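Local atomic coordinates of TqaA (Penicillium aethiopicum, PDB entry 5DLK), a protein that is a fungal nonribosomal peptide synthetase whose terminal condensation-like domain, the piece crystallised here, is implicated in closing the peptide product into a macrocycle. Residues G307-G312 / L328-L333. Sequence-based numbering, arbitrary orientation.
Sequences GHTVNG and LNFVPL
H308 and V331 form one antiparallel hydrogen-bonded pair, V310 and N329 the next. H308 N meets V331 O at 2.9 Å (N-H...O 160°) and V331 N returns to H308 O; V310 and N329 exchange the same two bonds, both near 165°. Between them lies the non-hydrogen-bonded pair T309–F330, flanked by CA-H...O contacts such as T309 CA to N329 O, 3.3 Å.

On the face of H308, V310, N329 and V331, methyls and CH groups pack against one imidazole. In the H308 conformer described, one of two, CG between backbone N and carbonyl carbon (chi1 79°) brings the ring under L333 CB, a CH-pi contact 4.1 Å from the H308 centroid; V331 CG2 comes within 3.8 Å of H308 NE2, and ND1 bonds K288. The V310 and V331 side chains cross at about a right angle. V310 CG2 meets N329 CB, whose amide turns away to the V366 and E364 carbonyls.

On the other face, T309 OG1 lies in the F330 ring plane, at its edge, 3.4 Å from F330 CD1, and hydrogen-bonds Q389; T309 CG2 touches L328 CD2. A valine in place of T309 would probably leave Q389 OE1 without this hydroxyl partner.

At this edge of the condensation domain's six-stranded mixed sheet, four nearly straight backbone bonds thus fix the end of 303-310 just before N311, a phosphopantetheine-binding residue, though no cofactor is bound in this chain.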
ATOM      1  N   GLY A 307      -9.094  12.454   0.744  1.00 13.53           N
ATOM      2  CA  GLY A 307      -7.772  11.844   0.757  1.00 15.43           C
ATOM      3  C   GLY A 307      -7.471  11.123  -0.542  1.00 13.77           C
ATOM      4  O   GLY A 307      -8.392  10.702  -1.259  1.00 14.22           O
ATOM      5  N   HIS A 308      -6.190  11.020  -0.886  0.90 15.30           N
ATOM      6  CA  HIS A 308      -5.808  10.147  -1.992  0.90 16.00           C
ATOM      7  C   HIS A 308      -4.428   9.559  -1.730  0.90 16.12           C
ATOM      8  O   HIS A 308      -3.665  10.067  -0.912  0.90 16.64           O
ATOM      9  CB  HIS A 308      -5.870  10.869  -3.354  0.90 15.98           C
ATOM     10  CG  HIS A 308      -4.702  11.767  -3.644  0.90 15.71           C
ATOM     11  ND1 HIS A 308      -4.093  11.812  -4.881  0.90 18.28           N
ATOM     12  CD2 HIS A 308      -4.057  12.677  -2.875  0.90 16.68           C
ATOM     13  CE1 HIS A 308      -3.112  12.699  -4.858  0.90 17.15           C
ATOM     14  NE2 HIS A 308      -3.064  13.231  -3.649  0.90 17.89           N
ATOM     15  N   THR A 309      -4.150   8.443  -2.393  1.00 15.38           N
ATOM     16  CA  THR A 309      -2.893   7.727  -2.241  1.00 14.29           C
ATOM     17  C   THR A 309      -1.849   8.231  -3.227  1.00 14.31           C
ATOM     18  O   THR A 309      -2.125   8.351  -4.427  1.00 16.67           O
ATOM     19  CB  THR A 309      -3.091   6.216  -2.456  1.00 13.65           C
ATOM     20  OG1 THR A 309      -4.135   5.762  -1.598  1.00 15.21           O
ATOM     21  CG2 THR A 309      -1.798   5.476  -2.149  1.00 17.12           C
ATOM     22  N   VAL A 310      -0.668   8.570  -2.701  1.00 14.91           N
ATOM     23  CA  VAL A 310       0.479   8.948  -3.509  1.00 15.00           C
ATOM     24  C   VAL A 310       1.566   7.903  -3.295  1.00 17.33           C
ATOM     25  O   VAL A 310       1.571   7.210  -2.271  1.00 18.03           O
ATOM     26  CB  VAL A 310       1.006  10.369  -3.140  1.00 16.85           C
ATOM     27  CG1 VAL A 310      -0.111  11.429  -3.444  1.00 17.92           C
ATOM     28  CG2 VAL A 310       1.438  10.420  -1.670  1.00 15.09           C
ATOM     29  N   ASN A 311       2.495   7.768  -4.237  1.00 20.12           N
ATOM     30  CA  ASN A 311       3.417   6.638  -4.124  1.00 22.76           C
ATOM     31  C   ASN A 311       4.627   6.919  -3.224  1.00 22.39           C
ATOM     32  O   ASN A 311       5.301   5.982  -2.778  1.00 19.92           O
ATOM     33  CB  ASN A 311       3.869   6.160  -5.518  1.00 26.16           C
ATOM     34  CG  ASN A 311       4.619   7.229  -6.308  1.00 30.23           C
ATOM     35  OD1 ASN A 311       5.409   8.002  -5.763  1.00 28.64           O
ATOM     36  ND2 ASN A 311       4.377   7.261  -7.612  1.00 32.50           N
ATOM     37  N   GLY A 312       4.875   8.194  -2.916  1.00 18.45           N
ATOM     38  CA  GLY A 312       5.910   8.554  -1.952  1.00 18.71           C
ATOM     39  C   GLY A 312       7.333   8.321  -2.446  1.00 22.71           C
ATOM     40  O   GLY A 312       8.275   8.238  -1.649  1.00 23.26           O
ATOM     41  N   LEU A 328       4.025   4.350   0.367  1.00 18.95           N
ATOM     42  CA  LEU A 328       2.702   4.942   0.128  1.00 17.94           C
ATOM     43  C   LEU A 328       2.368   5.981   1.169  1.00 17.87           C
ATOM     44  O   LEU A 328       2.727   5.828   2.329  1.00 18.44           O
ATOM     45  CB  LEU A 328       1.589   3.868   0.162  1.00 20.07           C
ATOM     46  CG  LEU A 328       1.492   2.800  -0.914  1.00 27.26           C
ATOM     47  CD1 LEU A 328       0.293   1.919  -0.622  1.00 25.11           C
ATOM     48  CD2 LEU A 328       1.361   3.446  -2.287  1.00 27.60           C
ATOM     49  N   ASN A 329       1.649   7.028   0.764  1.00 16.06           N
ATOM     50  CA  ASN A 329       1.135   7.974   1.723  1.00 16.49           C
ATOM     51  C   ASN A 329      -0.302   8.311   1.380  1.00 16.42           C
ATOM     52  O   ASN A 329      -0.703   8.224   0.217  1.00 16.25           O
ATOM     53  CB  ASN A 329       2.001   9.241   1.757  1.00 15.51           C
ATOM     54  CG  ASN A 329       1.898   9.958   3.069  1.00 16.06           C
ATOM     55  OD1 ASN A 329       1.255   9.474   3.993  1.00 16.78           O
ATOM     56  ND2 ASN A 329       2.527  11.126   3.167  1.00 17.47           N
ATOM     57  N   PHE A 330      -1.076   8.664   2.396  1.00 14.35           N
ATOM     58  CA  PHE A 330      -2.461   9.087   2.195  1.00 15.29           C
ATOM     59  C   PHE A 330      -2.534  10.552   2.601  1.00 16.23           C
ATOM     60  O   PHE A 330      -2.354  10.871   3.777  1.00 16.98           O
ATOM     61  CB  PHE A 330      -3.393   8.226   3.011  1.00 13.87           C
ATOM     62  CG  PHE A 330      -3.054   6.762   2.912  1.00 16.71           C
ATOM     63  CD1 PHE A 330      -3.304   6.068   1.733  1.00 17.80           C
ATOM     64  CD2 PHE A 330      -2.428   6.108   3.970  1.00 16.85           C
ATOM     65  CE1 PHE A 330      -2.989   4.709   1.620  1.00 16.56           C
ATOM     66  CE2 PHE A 330      -2.100   4.741   3.863  1.00 16.04           C
ATOM     67  CZ  PHE A 330      -2.381   4.061   2.677  1.00 16.33           C
ATOM     68  N   VAL A 331      -2.729  11.427   1.618  1.00 15.00           N
ATOM     69  CA  VAL A 331      -2.603  12.879   1.865  1.00 14.04           C
ATOM     70  C   VAL A 331      -3.827  13.617   1.315  1.00 15.16           C
ATOM     71  O   VAL A 331      -4.580  13.067   0.490  1.00 15.85           O
ATOM     72  CB  VAL A 331      -1.311  13.453   1.234  1.00 14.94           C
ATOM     73  CG1 VAL A 331      -0.044  12.759   1.806  1.00 18.64           C
ATOM     74  CG2 VAL A 331      -1.366  13.381  -0.303  1.00 15.19           C
ATOM     75  N   PRO A 332      -4.054  14.859   1.772  1.00 13.76           N
ATOM     76  CA  PRO A 332      -5.193  15.635   1.268  1.00 13.96           C
ATOM     77  C   PRO A 332      -5.039  16.071  -0.177  1.00 14.18           C
ATOM     78  O   PRO A 332      -3.978  16.510  -0.619  1.00 18.67           O
ATOM     79  CB  PRO A 332      -5.207  16.882   2.178  1.00 16.65           C
ATOM     80  CG  PRO A 332      -4.225  16.582   3.290  1.00 15.45           C
ATOM     81  CD  PRO A 332      -3.239  15.657   2.710  1.00 16.02           C
ATOM     82  N   LEU A 333      -6.142  15.950  -0.907  1.00 15.03           N
ATOM     83  CA  LEU A 333      -6.261  16.489  -2.241  1.00 14.46           C
ATOM     84  C   LEU A 333      -7.367  17.518  -2.171  1.00 14.69           C
ATOM     85  O   LEU A 333      -8.482  17.201  -1.754  1.00 14.70           O
ATOM     86  CB  LEU A 333      -6.607  15.382  -3.256  1.00 13.63           C
ATOM     87  CG  LEU A 333      -6.774  15.896  -4.689  1.00 15.54           C
ATOM     88  CD1 LEU A 333      -5.461  16.522  -5.184  1.00 17.57           C
ATOM     89  CD2 LEU A 333      -7.215  14.731  -5.586  1.00 16.51           C
TER